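Local coordinates for protein acid phosphatase (Bacillus anthracis, PDB 2I33) that hydrolyses phosphate monoesters as a class C acid phosphatase of the HAD superfamily, probably with the help of its bound magnesium ion, at residues Ala61-Leu66 with Val175-Asp180; Asp184-Asp189 with Glu209-Phe214. One frame throughout, in Å; residues are numbered along the deposited sequence.

Contact 1: residues Ala61-Leu66 with Val175-Asp180. With MG (magnesium ion), chain C.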
loop_
_atom_site.group_PDB
_atom_site.type_symbol
_atom_site.label_atom_id
_atom_site.label_comp_id
_atom_site.label_asym_id
_atom_site.label_seq_id
_atom_site.Cartn_x
_atom_site.Cartn_y
_atom_site.Cartn_z
ATOM N N ALA A 61 -21.165 9.344 -10.666
ATOM C CA ALA A 61 -20.165 8.502 -11.313
ATOM C C ALA A 61 -19.015 8.206 -10.371
ATOM O O ALA A 61 -18.822 8.885 -9.367
ATOM C CB ALA A 61 -19.617 9.146 -12.548
ATOM N N ILE A 62 -18.286 7.168 -10.707
ATOM C CA ILE A 62 -16.970 6.950 -10.132
ATOM C C ILE A 62 -15.970 6.827 -11.259
ATOM O O ILE A 62 -16.330 6.532 -12.408
ATOM C CB ILE A 62 -16.904 5.698 -9.240
ATOM C CG1 ILE A 62 -17.104 4.431 -10.071
ATOM C CG2 ILE A 62 -17.915 5.839 -8.087
ATOM C CD1 ILE A 62 -16.870 3.183 -9.269
ATOM N N VAL A 63 -14.727 7.124 -10.917
ATOM C CA VAL A 63 -13.623 7.094 -11.836
ATOM C C VAL A 63 -12.568 6.173 -11.274
ATOM O O VAL A 63 -12.263 6.264 -10.105
ATOM C CB VAL A 63 -13.027 8.488 -11.980
ATOM C CG1 VAL A 63 -11.626 8.424 -12.596
ATOM C CG2 VAL A 63 -13.972 9.359 -12.781
ATOM N N LEU A 64 -12.050 5.307 -12.121
ATOM C CA LEU A 64 -10.947 4.452 -11.765
ATOM C C LEU A 64 -9.862 4.474 -12.801
ATOM O O LEU A 64 -10.106 4.472 -14.003
ATOM C CB LEU A 64 -11.391 3.009 -11.621
ATOM C CG LEU A 64 -12.619 2.762 -10.756
ATOM C CD1 LEU A 64 -13.888 2.672 -11.604
ATOM C CD2 LEU A 64 -12.430 1.503 -9.959
ATOM N N ASP A 65 -8.627 4.446 -12.321
ATOM C CA ASP A 65 -7.516 4.107 -13.143
ATOM C C ASP A 65 -7.640 2.613 -13.491
ATOM O O ASP A 65 -8.385 1.893 -12.836
ATOM C CB ASP A 65 -6.265 4.380 -12.299
ATOM C CG ASP A 65 -5.038 3.940 -12.932
ATOM O OD1 ASP A 65 -4.802 4.315 -14.100
ATOM O OD2 ASP A 65 -4.320 3.162 -12.234
ATOM N N LEU A 66 -6.876 2.147 -14.488
ATOM C CA LEU A 66 -6.911 0.732 -14.848
ATOM C C LEU A 66 -5.712 0.004 -14.314
ATOM O O LEU A 66 -5.853 -0.853 -13.476
ATOM C CB LEU A 66 -7.040 0.499 -16.344
ATOM C CG LEU A 66 -8.448 0.785 -16.904
ATOM C CD1 LEU A 66 -8.475 0.647 -18.370
ATOM C CD2 LEU A 66 -9.465 -0.175 -16.289
ATOM N N VAL A 175 -18.200 10.885 -7.448
ATOM C CA VAL A 175 -18.212 10.830 -6.004
ATOM C C VAL A 175 -16.976 10.167 -5.413
ATOM O O VAL A 175 -16.718 10.308 -4.208
ATOM C CB VAL A 175 -19.482 10.154 -5.474
ATOM C CG1 VAL A 175 -20.718 10.951 -5.862
ATOM C CG2 VAL A 175 -19.588 8.726 -5.974
ATOM N N LEU A 176 -16.233 9.436 -6.255
ATOM C CA LEU A 176 -15.030 8.734 -5.840
ATOM C C LEU A 176 -14.087 8.585 -6.998
ATOM O O LEU A 176 -14.511 8.416 -8.141
ATOM C CB LEU A 176 -15.389 7.340 -5.362
ATOM C CG LEU A 176 -16.153 7.203 -4.046
ATOM C CD1 LEU A 176 -16.666 5.777 -3.953
ATOM C CD2 LEU A 176 -15.227 7.550 -2.900
ATOM N N PHE A 177 -12.792 8.643 -6.668
ATOM C CA PHE A 177 -11.711 8.307 -7.572
ATOM C C PHE A 177 -10.904 7.191 -6.972
ATOM O O PHE A 177 -10.632 7.213 -5.783
ATOM C CB PHE A 177 -10.765 9.487 -7.702
ATOM C CG PHE A 177 -11.400 10.677 -8.283
ATOM C CD1 PHE A 177 -11.329 10.922 -9.644
ATOM C CD2 PHE A 177 -12.110 11.552 -7.484
ATOM C CE1 PHE A 177 -11.933 12.013 -10.185
ATOM C CE2 PHE A 177 -12.728 12.662 -8.033
ATOM C CZ PHE A 177 -12.617 12.888 -9.395
ATOM N N PHE A 178 -10.511 6.255 -7.816
ATOM C CA PHE A 178 -9.701 5.100 -7.416
ATOM C C PHE A 178 -8.403 5.106 -8.197
ATOM O O PHE A 178 -8.426 5.218 -9.421
ATOM C CB PHE A 178 -10.434 3.773 -7.699
ATOM C CG PHE A 178 -11.681 3.594 -6.860
ATOM C CD1 PHE A 178 -11.663 2.785 -5.756
ATOM C CD2 PHE A 178 -12.837 4.278 -7.172
ATOM C CE1 PHE A 178 -12.789 2.637 -4.990
ATOM C CE2 PHE A 178 -13.970 4.145 -6.412
ATOM C CZ PHE A 178 -13.940 3.320 -5.313
ATOM N N GLY A 179 -7.276 4.921 -7.517
ATOM C CA GLY A 179 -6.035 4.827 -8.274
ATOM C C GLY A 179 -4.842 4.413 -7.437
ATOM O O GLY A 179 -4.930 4.340 -6.232
ATOM N N ASP A 180 -3.731 4.172 -8.116
ATOM C CA ASP A 180 -2.482 3.788 -7.464
ATOM C C ASP A 180 -1.417 4.856 -7.596
ATOM O O ASP A 180 -0.301 4.707 -7.097
ATOM C CB ASP A 180 -1.914 2.516 -8.080
ATOM C CG ASP A 180 -1.539 2.708 -9.545
ATOM O OD1 ASP A 180 -2.477 2.893 -10.357
ATOM O OD2 ASP A 180 -0.317 2.664 -9.846
HETATM MG MG MG C . -2.260 2.967 -12.497
HETATM O O HOH W 1 -2.138 3.250 -14.673
HETATM O O HOH W 2 -0.443 2.689 -12.449
HETATM O O HOH W 3 -2.149 5.079 -12.336
#

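Contact 2: residues Asp184-Asp189 with Glu209-Phe214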
loop_
_atom_site.group_PDB
_atom_site.type_symbol
_atom_site.label_atom_id
_atom_site.label_comp_id
_atom_site.label_asym_id
_atom_site.label_seq_id
_atom_site.Cartn_x
_atom_site.Cartn_y
_atom_site.Cartn_z
ATOM N N ASP A 184 -3.884 10.005 -10.495
ATOM C CA ASP A 184 -5.235 9.463 -10.707
ATOM C C ASP A 184 -6.305 10.259 -9.957
ATOM O O ASP A 184 -7.501 10.012 -10.125
ATOM C CB ASP A 184 -5.287 8.015 -10.263
ATOM C CG ASP A 184 -4.313 7.132 -11.018
ATOM O OD1 ASP A 184 -3.927 7.474 -12.162
ATOM O OD2 ASP A 184 -3.934 6.084 -10.445
ATOM N N PHE A 185 -5.844 11.159 -9.100
ATOM C CA PHE A 185 -6.684 12.112 -8.385
ATOM C C PHE A 185 -6.352 13.506 -8.834
ATOM O O PHE A 185 -5.295 13.768 -9.396
ATOM C CB PHE A 185 -6.413 12.034 -6.900
ATOM C CG PHE A 185 -6.302 10.639 -6.401
ATOM C CD1 PHE A 185 -7.336 9.746 -6.619
ATOM C CD2 PHE A 185 -5.175 10.192 -5.774
ATOM C CE1 PHE A 185 -7.278 8.449 -6.161
ATOM C CE2 PHE A 185 -5.102 8.881 -5.345
ATOM C CZ PHE A 185 -6.146 8.005 -5.562
ATOM N N THR A 186 -7.219 14.437 -8.482
ATOM C CA THR A 186 -7.001 15.821 -8.843
ATOM C C THR A 186 -5.922 16.453 -7.955
ATOM O O THR A 186 -5.912 16.248 -6.738
ATOM C CB THR A 186 -8.320 16.571 -8.690
ATOM O OG1 THR A 186 -8.847 16.318 -7.383
ATOM C CG2 THR A 186 -9.312 16.055 -9.702
ATOM N N GLY A 187 -5.038 17.228 -8.558
ATOM C CA GLY A 187 -4.122 18.079 -7.799
ATOM C C GLY A 187 -2.702 17.596 -7.562
ATOM O O GLY A 187 -1.997 18.157 -6.708
ATOM N N PHE A 188 -2.255 16.592 -8.325
ATOM C CA PHE A 188 -0.926 16.014 -8.130
ATOM C C PHE A 188 -0.111 15.821 -9.416
ATOM O O PHE A 188 0.725 14.903 -9.500
ATOM C CB PHE A 188 -1.080 14.655 -7.446
ATOM C CG PHE A 188 -1.788 14.715 -6.135
ATOM C CD1 PHE A 188 -1.093 14.981 -4.956
ATOM C CD2 PHE A 188 -3.156 14.480 -6.067
ATOM C CE1 PHE A 188 -1.780 15.003 -3.721
ATOM C CE2 PHE A 188 -3.828 14.536 -4.863
ATOM C CZ PHE A 188 -3.139 14.804 -3.691
ATOM N N ASP A 189 -0.356 16.658 -10.415
ATOM C CA ASP A 189 0.354 16.533 -11.695
ATOM C C ASP A 189 1.726 17.193 -11.692
ATOM O O ASP A 189 1.869 18.396 -11.417
ATOM C CB ASP A 189 -0.458 17.151 -12.828
ATOM C CG ASP A 189 -1.741 16.404 -13.105
ATOM O OD1 ASP A 189 -1.697 15.162 -13.189
ATOM O OD2 ASP A 189 -2.790 17.076 -13.264
ATOM N N GLU A 209 -11.705 8.927 1.551
ATOM C CA GLU A 209 -12.980 9.615 1.566
ATOM C C GLU A 209 -13.450 9.818 0.134
ATOM O O GLU A 209 -14.482 9.280 -0.279
ATOM C CB GLU A 209 -12.857 10.934 2.335
ATOM C CG GLU A 209 -14.075 11.833 2.268
ATOM C CD GLU A 209 -15.295 11.271 2.952
ATOM O OE1 GLU A 209 -15.142 10.558 3.966
ATOM O OE2 GLU A 209 -16.420 11.594 2.488
ATOM N N LYS A 210 -12.681 10.579 -0.623
ATOM C CA LYS A 210 -12.966 10.835 -2.047
ATOM C C LYS A 210 -11.927 10.169 -2.950
ATOM O O LYS A 210 -12.244 9.811 -4.071
ATOM C CB LYS A 210 -13.015 12.342 -2.339
ATOM C CG LYS A 210 -13.584 12.662 -3.699
ATOM N N PHE A 211 -10.696 10.038 -2.455
ATOM C CA PHE A 211 -9.597 9.466 -3.187
ATOM C C PHE A 211 -9.282 8.157 -2.527
ATOM O O PHE A 211 -8.881 8.162 -1.377
ATOM C CB PHE A 211 -8.344 10.329 -3.076
ATOM C CG PHE A 211 -8.490 11.701 -3.632
ATOM C CD1 PHE A 211 -9.474 12.021 -4.550
ATOM C CD2 PHE A 211 -7.635 12.709 -3.211
ATOM C CE1 PHE A 211 -9.578 13.313 -5.040
ATOM C CE2 PHE A 211 -7.723 13.954 -3.709
ATOM C CZ PHE A 211 -8.702 14.273 -4.607
ATOM N N ILE A 212 -9.470 7.072 -3.261
ATOM C CA ILE A 212 -9.205 5.752 -2.768
ATOM C C ILE A 212 -7.924 5.309 -3.434
ATOM O O ILE A 212 -7.855 5.148 -4.657
ATOM C CB ILE A 212 -10.346 4.778 -3.065
ATOM C CG1 ILE A 212 -11.678 5.395 -2.620
ATOM C CG2 ILE A 212 -10.040 3.433 -2.404
ATOM C CD1 ILE A 212 -11.783 5.684 -1.139
ATOM N N ILE A 213 -6.902 5.134 -2.618
ATOM C CA ILE A 213 -5.563 4.832 -3.124
ATOM C C ILE A 213 -5.191 3.384 -2.904
ATOM O O ILE A 213 -5.590 2.792 -1.902
ATOM C CB ILE A 213 -4.513 5.789 -2.515
ATOM C CG1 ILE A 213 -3.134 5.560 -3.151
ATOM C CG2 ILE A 213 -4.529 5.740 -0.999
ATOM C CD1 ILE A 213 -2.308 6.740 -3.176
ATOM N N PHE A 214 -4.451 2.843 -3.886
ATOM C CA PHE A 214 -3.929 1.487 -3.903
ATOM C C PHE A 214 -2.403 1.495 -3.974
ATOM O O PHE A 214 -1.792 2.397 -4.525
ATOM C CB PHE A 214 -4.512 0.723 -5.068
ATOM C CG PHE A 214 -5.997 0.579 -4.959
ATOM C CD1 PHE A 214 -6.532 -0.357 -4.123
ATOM C CD2 PHE A 214 -6.847 1.395 -5.650
ATOM C CE1 PHE A 214 -7.906 -0.492 -3.947
ATOM C CE2 PHE A 214 -8.216 1.257 -5.505
ATOM C CZ PHE A 214 -8.737 0.315 -4.638
#

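Contact 1: residues Ala61-Leu66 with Val175-Asp180
Val-63 bonds through its backbone to both Leu-176 and Phe-178 where strands 61-64 and 175-179 run side by side and parallel, their axes 4.7 Å apart at closest and 12° from alignment. Four backbone hydrogen bonds make up the ladder. Val-175 N gives its hydrogen to Ala-61 O and Val-63 N to Leu-176 O. Farther along, Phe-178 N binds Val-63 O at 2.9 Å, and Asp-65 N, just past its strand, closes the ladder on Phe-178 O at 3.0 Å with a nearly straight N-H...O angle of 172°.

Apolar side chains fill both faces. On one, Ile-62, Leu-64, Leu-176 and Phe-178 gather beneath helices 31-54 and 106-115. Leu-64 lies alongside Phe-178, its CD2 branch 3.8 Å from Phe-178 CB, while Ile-62 CG2 sits 4.0 Å from Leu-176 CB. Branched and aromatic residues suit this buried layer because they cover the sheet without asking for polar partners. On the other face Val-63 CB rests 3.8 Å from Phe-177 CD1, the two side chains pointing the same way.

Past the strand ends the contact becomes a metal site. Asp-65 CG extends away from the backbone N (chi1 173°), which carries OD2 to magnesium at 2.1 Å; Asp-180 OD1 binds the same ion, as do three waters and Asp-67 O. Thr-69 OG1 hydrogen-bonds Asp-65 OD2, Lys-161 NZ forms a salt bridge with Asp-65 OD1, and Asn-216 ND2 hydrogen-bonds Asp-180 OD2.

Asp-65 OD2 and Asp-180 OD1 stand 2.6 Å apart, a closeness explained by the ion they share, whose charge probably offsets their repulsion. As in other HAD phosphatases, Asp-65, first aspartate of the DxDx(T/V) pattern, is probably the nucleophile that takes up the phosphoryl group.

Contact 2: residues Asp184-Asp189 with Glu209-Phe214
Phe-185 and Phe-211 lie against each other with their planes 16° apart, slid so far that the rings barely overlap. Each ring instead covers the other's beta carbon: Phe-185 CB stands 3.7 Å from the Phe-211 centroid, 2° off the normal, and Phe-211 CB stands over the Phe-185 face in return, a reciprocal pair of CH-pi contacts. A chi1 of -43° sets Phe-185 CG beside the backbone N and brings the ring edge at CZ to Ile-212 O, 3.4 Å away. Ile-213 CB touches the same CZ.

Around this pair, Thr-186 OG1 comes within 3.5 Å of Phe-211 CZ, and Phe-188 CE2 lies 4.1 Å from Phe-211 CE2. Strand 211-213 is an edge strand, within this chain, of the parallel, Rossmann-like HAD sheet, and the loop after strand 172-179 folds back over it; phenylalanines suit this buried interface, which no hydrogen bond spans, because each flat ring can lie face on the other's CB. Behind the first shell, Phe-177 of strand 172-179 touches Phe-185, and helix 193-202 packs on Phe-188 through Ala-199 and Val-200. Beyond the strand, Gln-39 of the second subunit donates a hydrogen bond to Ile-213 O.

Contacts 1 and 2 have centres about 8 Å apart and share one parallel sheet, in which strand 172-179 runs between 59-64 and 211-213. They meet through backbone: Phe-177 O lies 2.8 Å from Ile-212 N, and Gly-179 O lies 2.8 Å from Phe-214 N, both probable hydrogen bonds. The loop of contact 2 also returns to the metal end of contact 1, where Asp-184 OD2 comes within 3.3 Å of Gly-179 CA. Lys-161, the salt-bridge partner of Asp-65, pairs with Asp-184 OD1 as well, linking the two contacts beside the magnesium site. Contact 1 supplies metal ligands, whereas the Phe-185 side chain stays about 9 Å from the magnesium ion.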